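Local coordinates for protein lipase (Acinetobacter baumannii, PDB 4OPM) that is a putative lipase of the alpha/beta hydrolase fold that probably hydrolyses ester bonds of lipid substrates, at residues A[48-53]-A[124-129]; A[72-77]-A[102-107]; A[167-172]-A[202-207]; A[239-244]-A[250-255]; A[255-260]-A[264-269]. All blocks are in the same frame, centred on the assembly; numbering follows the deposited sequence. Where two conformers were deposited one is given.

Contact 1 of 5, residues A[48-53]-A[124-129]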
# COMPACT_ATOMS: atom_id res chain seq x y z
N LEU A 48 -10.92 -0.23 -0.57
CA LEU A 48 -9.88 -1.24 -0.74
C LEU A 48 -8.53 -0.57 -0.49
O LEU A 48 -8.19 0.39 -1.19
CB LEU A 48 -9.95 -1.88 -2.15
CG LEU A 48 -8.86 -2.92 -2.49
CD1 LEU A 48 -9.00 -4.18 -1.64
CD2 LEU A 48 -8.90 -3.27 -3.99
N LEU A 49 -7.78 -1.06 0.53
CA LEU A 49 -6.49 -0.48 0.91
C LEU A 49 -5.38 -1.42 0.53
O LEU A 49 -5.40 -2.59 0.96
CB LEU A 49 -6.43 -0.14 2.42
CG LEU A 49 -7.59 0.66 2.99
CD1 LEU A 49 -7.41 0.89 4.48
CD2 LEU A 49 -7.75 1.98 2.28
N ILE A 50 -4.43 -0.94 -0.30
CA ILE A 50 -3.35 -1.77 -0.86
C ILE A 50 -1.98 -1.35 -0.32
O ILE A 50 -1.54 -0.24 -0.59
CB ILE A 50 -3.36 -1.72 -2.42
CG1 ILE A 50 -4.78 -1.87 -3.00
CG2 ILE A 50 -2.39 -2.77 -3.01
CD1 ILE A 50 -4.88 -1.53 -4.49
N HIS A 51 -1.32 -2.26 0.43
CA HIS A 51 0.01 -2.00 1.00
C HIS A 51 1.10 -2.06 -0.10
O HIS A 51 0.84 -2.46 -1.24
CB HIS A 51 0.32 -2.99 2.15
CG HIS A 51 0.52 -4.40 1.70
ND1 HIS A 51 1.70 -4.82 1.09
CD2 HIS A 51 -0.32 -5.46 1.80
CE1 HIS A 51 1.54 -6.11 0.85
NE2 HIS A 51 0.35 -6.55 1.27
N GLY A 52 2.33 -1.71 0.29
CA GLY A 52 3.47 -1.68 -0.62
C GLY A 52 4.40 -2.88 -0.51
O GLY A 52 4.09 -3.87 0.16
N LEU A 53 5.57 -2.77 -1.17
CA LEU A 53 6.58 -3.84 -1.26
C LEU A 53 7.09 -4.24 0.12
O LEU A 53 7.48 -3.38 0.89
CB LEU A 53 7.75 -3.39 -2.15
CG LEU A 53 8.98 -4.31 -2.27
CD1 LEU A 53 8.65 -5.58 -3.00
CD2 LEU A 53 10.10 -3.59 -2.99
N SER A 124 1.05 1.89 -7.26
CA SER A 124 1.28 1.43 -8.65
C SER A 124 0.20 0.44 -9.08
O SER A 124 -0.36 0.57 -10.17
CB SER A 124 2.65 0.77 -8.81
OG SER A 124 3.67 1.67 -8.40
N ILE A 125 -0.12 -0.51 -8.19
CA ILE A 125 -1.15 -1.52 -8.41
C ILE A 125 -2.52 -0.83 -8.53
O ILE A 125 -3.28 -1.15 -9.45
CB ILE A 125 -1.13 -2.60 -7.27
CG1 ILE A 125 0.20 -3.42 -7.33
CG2 ILE A 125 -2.35 -3.52 -7.37
CD1 ILE A 125 0.54 -4.26 -6.04
N ALA A 126 -2.80 0.16 -7.63
CA ALA A 126 -4.07 0.91 -7.66
C ALA A 126 -4.24 1.63 -9.02
O ALA A 126 -5.33 1.58 -9.59
CB ALA A 126 -4.13 1.90 -6.50
N LEU A 127 -3.16 2.22 -9.55
CA LEU A 127 -3.14 2.92 -10.85
C LEU A 127 -3.47 1.95 -11.99
O LEU A 127 -4.31 2.26 -12.84
CB LEU A 127 -1.77 3.60 -11.09
CG LEU A 127 -1.57 4.94 -10.35
CD1 LEU A 127 -0.08 5.30 -10.24
CD2 LEU A 127 -2.34 6.07 -11.00
N LEU A 128 -2.83 0.77 -12.00
CA LEU A 128 -3.08 -0.23 -13.04
C LEU A 128 -4.54 -0.73 -12.96
O LEU A 128 -5.21 -0.85 -13.98
CB LEU A 128 -2.09 -1.39 -12.92
CG LEU A 128 -1.86 -2.24 -14.17
CD1 LEU A 128 -1.50 -1.37 -15.40
CD2 LEU A 128 -0.76 -3.26 -13.91
N TYR A 129 -5.03 -0.95 -11.74
CA TYR A 129 -6.40 -1.37 -11.49
C TYR A 129 -7.40 -0.32 -12.02
O TYR A 129 -8.32 -0.68 -12.75
CB TYR A 129 -6.62 -1.61 -9.98
CG TYR A 129 -7.93 -2.29 -9.66
CD1 TYR A 129 -9.13 -1.58 -9.64
CD2 TYR A 129 -7.96 -3.64 -9.30
CE1 TYR A 129 -10.33 -2.21 -9.32
CE2 TYR A 129 -9.15 -4.27 -8.96
CZ TYR A 129 -10.34 -3.55 -8.96
OH TYR A 129 -11.52 -4.16 -8.65

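Contact 2 of 5, residues A[72-77]-A[102-107]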
# COMPACT_ATOMS: atom_id res chain seq x y z
N HIS A 72 -16.83 0.42 4.64
CA HIS A 72 -16.61 -1.03 4.59
C HIS A 72 -15.18 -1.22 4.07
O HIS A 72 -14.91 -1.09 2.88
CB HIS A 72 -17.66 -1.72 3.71
CG HIS A 72 -17.48 -3.21 3.65
ND1 HIS A 72 -17.69 -3.92 2.48
CD2 HIS A 72 -17.11 -4.08 4.62
CE1 HIS A 72 -17.46 -5.19 2.78
NE2 HIS A 72 -17.12 -5.34 4.06
N VAL A 73 -14.27 -1.53 4.98
CA VAL A 73 -12.84 -1.55 4.69
C VAL A 73 -12.35 -2.97 4.40
O VAL A 73 -12.61 -3.89 5.18
CB VAL A 73 -12.06 -0.87 5.86
CG1 VAL A 73 -10.56 -0.85 5.60
CG2 VAL A 73 -12.57 0.55 6.12
N ILE A 74 -11.60 -3.13 3.29
CA ILE A 74 -11.01 -4.42 2.87
C ILE A 74 -9.51 -4.20 2.68
O ILE A 74 -9.11 -3.31 1.94
CB ILE A 74 -11.69 -4.97 1.59
CG1 ILE A 74 -13.21 -5.22 1.81
CG2 ILE A 74 -10.96 -6.23 1.05
CD1 ILE A 74 -13.55 -6.45 2.71
N ILE A 75 -8.69 -5.00 3.38
CA ILE A 75 -7.23 -4.81 3.34
C ILE A 75 -6.53 -6.15 3.11
O ILE A 75 -6.25 -6.87 4.06
CB ILE A 75 -6.67 -4.12 4.62
CG1 ILE A 75 -7.63 -3.08 5.23
CG2 ILE A 75 -5.25 -3.53 4.35
CD1 ILE A 75 -7.14 -2.49 6.59
N PRO A 76 -6.18 -6.46 1.87
CA PRO A 76 -5.53 -7.75 1.62
C PRO A 76 -4.04 -7.76 1.86
O PRO A 76 -3.35 -6.75 1.69
CB PRO A 76 -5.81 -8.00 0.13
CG PRO A 76 -5.91 -6.62 -0.47
CD PRO A 76 -6.45 -5.72 0.61
N ASP A 77 -3.53 -8.93 2.23
CA ASP A 77 -2.12 -9.24 2.20
C ASP A 77 -1.82 -9.63 0.76
O ASP A 77 -2.39 -10.61 0.26
CB ASP A 77 -1.75 -10.40 3.15
CG ASP A 77 -1.56 -10.03 4.60
OD1 ASP A 77 -1.05 -8.91 4.87
OD2 ASP A 77 -1.79 -10.90 5.45
N ARG A 102 -8.03 -8.07 -8.82
CA ARG A 102 -9.38 -7.97 -9.40
C ARG A 102 -10.17 -9.29 -9.16
O ARG A 102 -11.34 -9.24 -8.78
CB ARG A 102 -9.33 -7.64 -10.90
CG ARG A 102 -10.70 -7.60 -11.60
CD ARG A 102 -11.59 -6.48 -11.09
NE ARG A 102 -12.96 -6.63 -11.58
CZ ARG A 102 -14.03 -6.16 -10.97
NH1 ARG A 102 -13.92 -5.50 -9.82
NH2 ARG A 102 -15.24 -6.34 -11.49
N ARG A 103 -9.52 -10.45 -9.36
CA ARG A 103 -10.16 -11.76 -9.14
C ARG A 103 -10.60 -11.89 -7.67
O ARG A 103 -11.69 -12.40 -7.39
CB ARG A 103 -9.24 -12.94 -9.53
CG ARG A 103 -8.80 -12.97 -11.00
CD ARG A 103 -9.88 -13.40 -11.98
NE ARG A 103 -10.82 -12.32 -12.32
CZ ARG A 103 -10.61 -11.38 -13.25
NH1 ARG A 103 -9.47 -11.36 -13.94
NH2 ARG A 103 -11.53 -10.46 -13.49
N PHE A 104 -9.76 -11.38 -6.74
CA PHE A 104 -10.06 -11.36 -5.31
C PHE A 104 -11.29 -10.47 -5.03
O PHE A 104 -12.18 -10.91 -4.32
CB PHE A 104 -8.85 -10.88 -4.49
CG PHE A 104 -9.21 -10.51 -3.07
CD1 PHE A 104 -9.42 -11.50 -2.11
CD2 PHE A 104 -9.38 -9.18 -2.69
CE1 PHE A 104 -9.79 -11.16 -0.80
CE2 PHE A 104 -9.74 -8.84 -1.38
CZ PHE A 104 -9.95 -9.83 -0.45
N VAL A 105 -11.34 -9.25 -5.60
CA VAL A 105 -12.46 -8.30 -5.43
C VAL A 105 -13.78 -8.97 -5.90
O VAL A 105 -14.80 -8.88 -5.22
CB VAL A 105 -12.19 -6.95 -6.16
CG1 VAL A 105 -13.46 -6.11 -6.29
CG2 VAL A 105 -11.09 -6.16 -5.46
N GLU A 106 -13.71 -9.68 -7.04
CA GLU A 106 -14.87 -10.40 -7.59
C GLU A 106 -15.30 -11.54 -6.65
O GLU A 106 -16.49 -11.67 -6.35
CB GLU A 106 -14.52 -10.94 -8.98
CG GLU A 106 -14.43 -9.85 -10.04
CD GLU A 106 -14.09 -10.32 -11.45
OE1 GLU A 106 -13.57 -11.45 -11.60
OE2 GLU A 106 -14.33 -9.54 -12.39
N ALA A 107 -14.34 -12.36 -6.18
CA ALA A 107 -14.63 -13.49 -5.29
C ALA A 107 -15.12 -13.03 -3.90
O ALA A 107 -15.92 -13.72 -3.28
CB ALA A 107 -13.40 -14.37 -5.15

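Contact 3 of 5, residues A[167-172]-A[202-207]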
# COMPACT_ATOMS: atom_id res chain seq x y z
N LEU A 167 16.08 -4.60 0.98
CA LEU A 167 15.63 -5.95 1.35
C LEU A 167 16.01 -6.28 2.78
O LEU A 167 17.15 -6.02 3.18
CB LEU A 167 16.27 -6.97 0.40
CG LEU A 167 15.47 -7.45 -0.79
CD1 LEU A 167 14.93 -6.30 -1.64
CD2 LEU A 167 16.30 -8.37 -1.64
N VAL A 168 15.08 -6.87 3.55
CA VAL A 168 15.35 -7.28 4.93
C VAL A 168 15.63 -8.79 4.89
O VAL A 168 14.69 -9.58 4.78
CB VAL A 168 14.19 -6.91 5.90
CG1 VAL A 168 14.50 -7.37 7.33
CG2 VAL A 168 13.91 -5.40 5.87
N SER A 169 16.92 -9.19 4.94
CA SER A 169 17.35 -10.58 4.84
C SER A 169 18.12 -11.06 6.07
O SER A 169 18.30 -12.27 6.25
CB SER A 169 18.24 -10.75 3.60
OG SER A 169 17.73 -10.08 2.47
N LYS A 170 18.64 -10.12 6.88
CA LYS A 170 19.43 -10.48 8.06
C LYS A 170 19.17 -9.49 9.19
O LYS A 170 18.67 -8.39 8.92
CB LYS A 170 20.94 -10.55 7.70
CG LYS A 170 21.55 -9.22 7.28
CD LYS A 170 22.98 -9.36 6.79
CE LYS A 170 23.67 -8.02 6.61
NZ LYS A 170 23.08 -7.24 5.48
N LYS A 171 19.52 -9.86 10.43
CA LYS A 171 19.35 -9.00 11.61
C LYS A 171 20.06 -7.65 11.39
O LYS A 171 21.18 -7.61 10.88
CB LYS A 171 19.87 -9.68 12.89
CG LYS A 171 18.93 -10.75 13.44
CD LYS A 171 19.50 -11.42 14.68
CE LYS A 171 18.69 -12.63 15.09
NZ LYS A 171 19.42 -13.47 16.09
N GLY A 172 19.36 -6.58 11.73
CA GLY A 172 19.85 -5.22 11.57
C GLY A 172 19.36 -4.55 10.30
O GLY A 172 19.41 -3.32 10.21
N ASN A 202 11.71 -13.96 6.81
CA ASN A 202 11.06 -15.20 6.36
C ASN A 202 10.41 -15.04 4.97
O ASN A 202 10.35 -16.02 4.23
CB ASN A 202 10.01 -15.66 7.37
CG ASN A 202 10.58 -16.17 8.68
OD1 ASN A 202 11.76 -16.52 8.79
ND2 ASN A 202 9.74 -16.24 9.70
N GLN A 203 9.98 -13.82 4.62
CA GLN A 203 9.37 -13.53 3.31
C GLN A 203 10.41 -13.12 2.25
O GLN A 203 10.04 -13.02 1.08
CB GLN A 203 8.32 -12.39 3.44
CG GLN A 203 7.12 -12.66 4.37
CD GLN A 203 6.24 -13.82 3.96
OE1 GLN A 203 5.84 -13.97 2.80
NE2 GLN A 203 5.87 -14.65 4.93
N ALA A 204 11.68 -12.86 2.65
CA ALA A 204 12.76 -12.38 1.78
C ALA A 204 12.87 -13.11 0.42
O ALA A 204 12.97 -12.39 -0.58
CB ALA A 204 14.10 -12.42 2.50
N PRO A 205 12.80 -14.47 0.30
CA PRO A 205 12.88 -15.08 -1.05
C PRO A 205 11.77 -14.58 -1.98
O PRO A 205 12.00 -14.40 -3.18
CB PRO A 205 12.74 -16.59 -0.77
CG PRO A 205 13.13 -16.76 0.66
CD PRO A 205 12.68 -15.51 1.35
N GLN A 206 10.56 -14.32 -1.43
CA GLN A 206 9.42 -13.83 -2.20
C GLN A 206 9.62 -12.35 -2.55
O GLN A 206 9.38 -11.97 -3.70
CB GLN A 206 8.10 -14.08 -1.48
CG GLN A 206 7.80 -15.56 -1.27
CD GLN A 206 6.48 -15.76 -0.58
OE1 GLN A 206 5.41 -15.69 -1.22
NE2 GLN A 206 6.51 -16.06 0.71
N THR A 207 10.08 -11.53 -1.59
CA THR A 207 10.36 -10.11 -1.82
C THR A 207 11.41 -9.95 -2.92
O THR A 207 11.27 -9.07 -3.77
CB THR A 207 10.80 -9.44 -0.51
OG1 THR A 207 9.89 -9.80 0.53
CG2 THR A 207 10.85 -7.93 -0.62

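Contact 4 of 5, residues A[239-244]-A[250-255]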
# COMPACT_ATOMS: atom_id res chain seq x y z
N ILE A 239 -3.86 12.85 -3.85
CA ILE A 239 -2.43 12.53 -3.81
C ILE A 239 -1.88 13.07 -2.52
O ILE A 239 -2.07 14.25 -2.23
CB ILE A 239 -1.66 13.12 -5.04
CG1 ILE A 239 -2.24 12.61 -6.38
CG2 ILE A 239 -0.14 12.88 -4.96
CD1 ILE A 239 -1.98 13.58 -7.56
N LEU A 240 -1.16 12.24 -1.77
CA LEU A 240 -0.55 12.68 -0.52
C LEU A 240 0.89 12.18 -0.49
O LEU A 240 1.17 11.04 -0.85
CB LEU A 240 -1.35 12.22 0.70
CG LEU A 240 -0.92 12.81 2.05
CD1 LEU A 240 -2.12 13.03 2.96
CD2 LEU A 240 0.11 11.91 2.73
N TRP A 241 1.82 13.06 -0.07
CA TRP A 241 3.24 12.73 -0.01
C TRP A 241 3.87 13.18 1.28
O TRP A 241 3.43 14.15 1.89
CB TRP A 241 3.98 13.47 -1.15
CG TRP A 241 4.85 12.58 -1.99
CD1 TRP A 241 6.19 12.35 -1.84
CD2 TRP A 241 4.42 11.74 -3.06
NE1 TRP A 241 6.63 11.44 -2.78
CE2 TRP A 241 5.55 11.05 -3.54
CE3 TRP A 241 3.17 11.50 -3.66
CZ2 TRP A 241 5.48 10.16 -4.62
CZ3 TRP A 241 3.10 10.62 -4.74
CH2 TRP A 241 4.24 9.93 -5.18
N GLY A 242 4.98 12.54 1.61
CA GLY A 242 5.84 13.00 2.69
C GLY A 242 6.90 13.85 2.02
O GLY A 242 7.55 13.40 1.07
N LYS A 243 7.07 15.11 2.47
CA LYS A 243 8.04 16.03 1.88
C LYS A 243 9.46 15.44 1.87
O LYS A 243 10.20 15.64 0.92
CB LYS A 243 8.02 17.36 2.65
CG LYS A 243 9.03 18.40 2.16
CD LYS A 243 8.37 19.56 1.46
CE LYS A 243 9.35 20.69 1.21
NZ LYS A 243 8.68 22.01 1.29
N GLN A 244 9.81 14.67 2.93
CA GLN A 244 11.14 14.10 3.12
C GLN A 244 11.32 12.70 2.50
O GLN A 244 12.35 12.07 2.74
CB GLN A 244 11.49 14.04 4.63
CG GLN A 244 11.45 15.41 5.31
CD GLN A 244 12.41 16.40 4.70
OE1 GLN A 244 13.59 16.10 4.43
NE2 GLN A 244 11.92 17.60 4.44
N VAL A 250 9.43 13.95 -3.72
CA VAL A 250 8.20 14.73 -3.63
C VAL A 250 7.78 15.40 -4.98
O VAL A 250 6.58 15.55 -5.20
CB VAL A 250 8.29 15.75 -2.45
CG1 VAL A 250 9.32 16.85 -2.72
CG2 VAL A 250 6.91 16.35 -2.12
N GLU A 251 8.73 15.75 -5.87
CA GLU A 251 8.41 16.38 -7.17
C GLU A 251 7.46 15.54 -8.02
O GLU A 251 6.67 16.07 -8.81
CB GLU A 251 9.69 16.66 -7.98
CG GLU A 251 10.54 17.79 -7.40
CD GLU A 251 11.36 17.47 -6.17
OE1 GLU A 251 11.58 16.27 -5.86
OE2 GLU A 251 11.78 18.44 -5.49
N VAL A 252 7.52 14.23 -7.82
CA VAL A 252 6.70 13.22 -8.49
C VAL A 252 5.19 13.47 -8.17
O VAL A 252 4.37 13.21 -9.05
CB VAL A 252 7.22 11.84 -8.04
CG1 VAL A 252 6.15 10.77 -8.08
CG2 VAL A 252 8.47 11.44 -8.83
N ALA A 253 4.85 13.98 -6.96
CA ALA A 253 3.45 14.29 -6.60
C ALA A 253 2.81 15.27 -7.62
O ALA A 253 1.66 15.08 -8.04
CB ALA A 253 3.38 14.88 -5.19
N ASN A 254 3.58 16.29 -8.04
CA ASN A 254 3.11 17.27 -9.03
C ASN A 254 3.00 16.64 -10.41
O ASN A 254 2.09 16.97 -11.15
CB ASN A 254 3.99 18.52 -9.08
CG ASN A 254 3.76 19.45 -7.92
OD1 ASN A 254 4.70 20.09 -7.42
ND2 ASN A 254 2.52 19.54 -7.43
N GLU A 255 3.90 15.70 -10.74
CA GLU A 255 3.83 15.01 -12.02
C GLU A 255 2.53 14.15 -12.08
O GLU A 255 1.79 14.23 -13.07
CB GLU A 255 5.07 14.15 -12.24
CG GLU A 255 5.14 13.59 -13.65
CD GLU A 255 6.39 12.82 -13.99
OE1 GLU A 255 7.40 12.94 -13.26
OE2 GLU A 255 6.38 12.12 -15.03
O HOH W 1 11.05 13.95 -1.28

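Contact 5 of 5, residues A[255-260]-A[264-269]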
# COMPACT_ATOMS: atom_id res chain seq x y z
N GLU A 255 3.90 15.70 -10.74
CA GLU A 255 3.83 15.01 -12.02
C GLU A 255 2.53 14.15 -12.08
O GLU A 255 1.79 14.23 -13.07
CB GLU A 255 5.07 14.15 -12.24
CG GLU A 255 5.14 13.59 -13.65
CD GLU A 255 6.39 12.82 -13.99
OE1 GLU A 255 7.40 12.94 -13.26
OE2 GLU A 255 6.38 12.12 -15.03
N LEU A 256 2.21 13.41 -10.99
CA LEU A 256 0.97 12.62 -10.92
C LEU A 256 -0.25 13.52 -11.08
O LEU A 256 -1.16 13.16 -11.83
CB LEU A 256 0.87 11.82 -9.60
CG LEU A 256 1.67 10.54 -9.51
CD1 LEU A 256 1.74 10.05 -8.06
CD2 LEU A 256 1.10 9.44 -10.43
N LYS A 257 -0.23 14.71 -10.45
CA LYS A 257 -1.30 15.71 -10.55
C LYS A 257 -1.48 16.12 -12.03
O LYS A 257 -2.60 16.16 -12.51
CB LYS A 257 -0.99 16.93 -9.66
CG LYS A 257 -1.87 18.19 -9.92
CD LYS A 257 -3.31 17.97 -9.51
CE LYS A 257 -4.14 19.23 -9.57
NZ LYS A 257 -4.56 19.53 -10.96
N ARG A 258 -0.37 16.39 -12.75
CA ARG A 258 -0.41 16.79 -14.16
C ARG A 258 -0.94 15.66 -15.06
O ARG A 258 -1.64 15.93 -16.03
CB ARG A 258 0.99 17.21 -14.64
CG ARG A 258 1.50 18.52 -14.05
CD ARG A 258 2.73 19.06 -14.77
NE ARG A 258 3.90 18.18 -14.68
CZ ARG A 258 4.78 18.19 -13.67
NH1 ARG A 258 4.62 19.02 -12.64
NH2 ARG A 258 5.82 17.36 -13.69
N LEU A 259 -0.62 14.39 -14.72
CA LEU A 259 -0.98 13.22 -15.51
C LEU A 259 -2.42 12.75 -15.32
O LEU A 259 -2.99 12.17 -16.25
CB LEU A 259 -0.02 12.05 -15.21
CG LEU A 259 1.42 12.19 -15.74
CD1 LEU A 259 2.31 11.09 -15.18
CD2 LEU A 259 1.47 12.16 -17.28
N LEU A 260 -2.99 12.98 -14.14
CA LEU A 260 -4.35 12.52 -13.85
C LEU A 260 -5.36 13.65 -13.95
O LEU A 260 -5.30 14.60 -13.16
CB LEU A 260 -4.39 11.86 -12.46
CG LEU A 260 -3.52 10.61 -12.29
CD1 LEU A 260 -3.32 10.28 -10.81
CD2 LEU A 260 -4.11 9.40 -13.03
N GLN A 264 -6.81 16.08 -7.49
CA GLN A 264 -6.85 17.30 -6.68
C GLN A 264 -5.42 17.80 -6.44
O GLN A 264 -4.50 16.99 -6.61
CB GLN A 264 -7.50 16.98 -5.31
CG GLN A 264 -9.01 16.87 -5.42
CD GLN A 264 -9.69 16.64 -4.10
OE1 GLN A 264 -10.83 16.19 -4.08
NE2 GLN A 264 -9.05 16.98 -2.97
N PRO A 265 -5.20 19.07 -5.99
CA PRO A 265 -3.83 19.49 -5.65
C PRO A 265 -3.22 18.56 -4.59
O PRO A 265 -3.91 18.21 -3.62
CB PRO A 265 -4.02 20.91 -5.10
CG PRO A 265 -5.30 21.39 -5.75
CD PRO A 265 -6.17 20.16 -5.75
N PRO A 266 -1.96 18.09 -4.77
CA PRO A 266 -1.39 17.15 -3.79
C PRO A 266 -1.24 17.74 -2.39
O PRO A 266 -1.06 18.95 -2.24
CB PRO A 266 -0.00 16.82 -4.37
CG PRO A 266 -0.11 17.18 -5.82
CD PRO A 266 -1.01 18.37 -5.86
N VAL A 267 -1.34 16.88 -1.38
CA VAL A 267 -1.12 17.26 0.01
C VAL A 267 0.30 16.85 0.36
O VAL A 267 0.65 15.67 0.25
CB VAL A 267 -2.16 16.61 0.97
CG1 VAL A 267 -1.81 16.89 2.43
CG2 VAL A 267 -3.57 17.07 0.65
N ILE A 268 1.13 17.83 0.76
CA ILE A 268 2.53 17.56 1.08
C ILE A 268 2.73 17.72 2.57
O ILE A 268 2.60 18.83 3.10
CB ILE A 268 3.51 18.44 0.26
CG1 ILE A 268 3.20 18.39 -1.28
CG2 ILE A 268 4.98 18.12 0.59
CD1 ILE A 268 3.18 17.02 -1.94
N LEU A 269 3.03 16.61 3.25
CA LEU A 269 3.21 16.62 4.70
C LEU A 269 4.66 16.94 5.06
O LEU A 269 5.56 16.18 4.70
CB LEU A 269 2.77 15.29 5.35
CG LEU A 269 1.28 14.87 5.18
CD1 LEU A 269 0.97 13.63 6.02
CD2 LEU A 269 0.31 16.01 5.56

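Contact 1 of 5, residues A[48-53]-A[124-129]
I50 CD1 meets the CB of A126 at 4.0 Å. The contact is apolar and small. I50 ends strand 46-50 and points at helix 121-132. The same methyl lies 4.3 Å from CG2 of I125. CG1 sits beside the backbone N (chi1 -44°) and the chain then runs extended, which carries CD1 out to the helix. The CA atoms of I50 and A126 are 7.3 Å apart. The small side chain of A126 allows this close approach.

The polar contacts lie beside this patch. H51 points away from the helix. Its ND1 donates to G52 O at 2.7 Å, in the ring plane and on a lone pair of the carbonyl. NE2 bonds to the backbone N of L78, so both ring nitrogens are held. Y129 OH bonds to R102.

I50 also touches residues of the GxSxG sequence at the end of strand 114-119, consistent with a nucleophile elbow. The H51-G52 pair after the strand resembles the HG sequence near the oxyanion hole of many alpha/beta hydrolases. The chemistry implies a buried, apolar seat for the helix behind the probable nucleophile. The imidazole, held at both nitrogens, would have little freedom to rotate.

Contact 2 of 5, residues A[72-77]-A[102-107]
I74 and F104 meet with the ring edge of F104 turned to the isoleucine. CG2 of I74 lies near the ring plane, 3.8 Å from CE2 and 4.0 Å from CZ of F104. The phenyl group therefore points its rim at the strand. P76 comes to the same ring at a slant, with its CB 4.3 Å from CE2 of F104. F104 reaches the strand because its CG is anti to the backbone N (chi1 165°). The ring is thus directed from helix 94-107 toward strand 72-76. W34 and Y36 of strand 32-39 also pack on it, Y36 edge-to-face.

The charged side chains lie elsewhere on the helix. R103 holds the E106 carboxylate side-on. Its NE is 3.0 Å from OE1 of E106, and its NH2 is 3.1 Å from OE2 of E106. Both oxygens lie in the guanidinium plane, but they are met from above the carboxylate plane. R102 NE adds a salt bridge to E106 OE2 at 3.3 Å. R103 has a second acidic partner in E99.

The helix thus has two kinds of face. Buried hydrocarbon joins it to the sheet, while the two arginines probably stabilise the negative charge of exposed E106.

Contact 3 of 5, residues A[167-172]-A[202-207]
The flat group that touches across this contact is the peptide carbonyl of V168; no aromatic ring takes part. Its O meets the CB of A204 at 3.7 Å. S169 is the next residue of the loop, and its OG lies 4.3 Å from CB of A204. V168 and S169 are modelled in two conformers, and these distances hold for one. The CA atoms of S169 and A204 are 5.8 Å apart, so the loop runs close to the helix. The CB of A204 points toward the loop.

The loop links helices 155-158 and 173-181, and A204 sits on the long helix 190-220. Along the chain, this helical region is inserted between strands 137-143 and 237-242, where alpha/beta hydrolases commonly carry a lid or cap. The helix is kinked here: P205 N has no proton to donate, and Q206 N makes only a weak bond to Q203 O.

G172 stands at the N-cap of helix 173-181, and its N bonds to E197. D173 takes the backbone N of S169 and the ammonium of K170.

Contact 4 of 5, residues A[239-244]-A[250-255]
W241 packs against V250, V252 and A253 within a beta-alpha-beta unit of the alpha/beta hydrolase fold. Strand 239-242 and helix segment 251-255 run nearly antiparallel, at 169°. Their axes come within 8.8 Å. A253 lies over one face of the indole, with its CB 3.7 Å from CE3 of W241. V252 reaches the six-membered ring at a slant, and its CG1 is 3.6 Å from CH2 of W241. That branch is anti to the backbone N (chi1 153°), which aims it at the indole. At the other end of the indole, CA of V250 is 3.6 Å from CD1 of W241. I239 adds CG2, 4.1 Å from CB of A253.

Further out, NE1 helps to hold the indole by bonding to the backbone O of I248. W241 also touches the residues of a probable Ser-His-Asp triad. The ammonium of K243 forms a salt bridge with E270. Where the turn closes, one water donates to K243 O and accepts from V250 N, each at 2.9 Å.

Contact 5 of 5, residues A[255-260]-A[264-269]
The backbones approach most closely where the CA atoms of K257 and P265 lie 6.7 Å apart, as the end of helix 251-259 passes the loop before strand 267-269. K257 carries the whole contact from the helix side. Its CG is anti to the backbone N (chi1 167°). This and the bend at chi2 lay CD and CE over the Q264-P265 peptide; the bend at chi4 only turns NZ. CD is 3.3 Å from the O of Q264, a close approach of carbon to carbonyl. CE is 3.7 Å from the N of P265.

The root of the same side chain meets the second proline. CB of K257 lies 3.9 Å from CG of P266, and the two side chains cross at about a right angle. K257 thus uses its aliphatic part on both the peptide and the ring. Q264 points away, and its OE1 has a weak bond to K294 of helix 281-298.

The contact is at the surface, at the edge of the sheet. Strand 267-269 is the outermost strand here and pairs with strand 237-242. L256 and L259 pack on F226 of helix 223-231, while V267 and L269 touch helix 281-298.

Overall arrangement
Four of the five contacts reach the same mixed sheet. Contact 2 falls along the chain between the two segments of contact 1. Contacts 3, 4 and 5 follow in series. Contacts 1 and 2 use neighbouring strands, and their centres are 11 Å apart. Contacts 4 and 5 share helix 251-259 and residue E255, with centres 7 Å apart. They build the far end of the sheet, about 27 Å between centres from contact 2 to contact 4. Contact 3 belongs to the helical region and touches contact 1 through T207 and L53. The sheet contacts join helices to the sheet. Contact 1 touches the probable nucleophile elbow and contact 4 the probable triad.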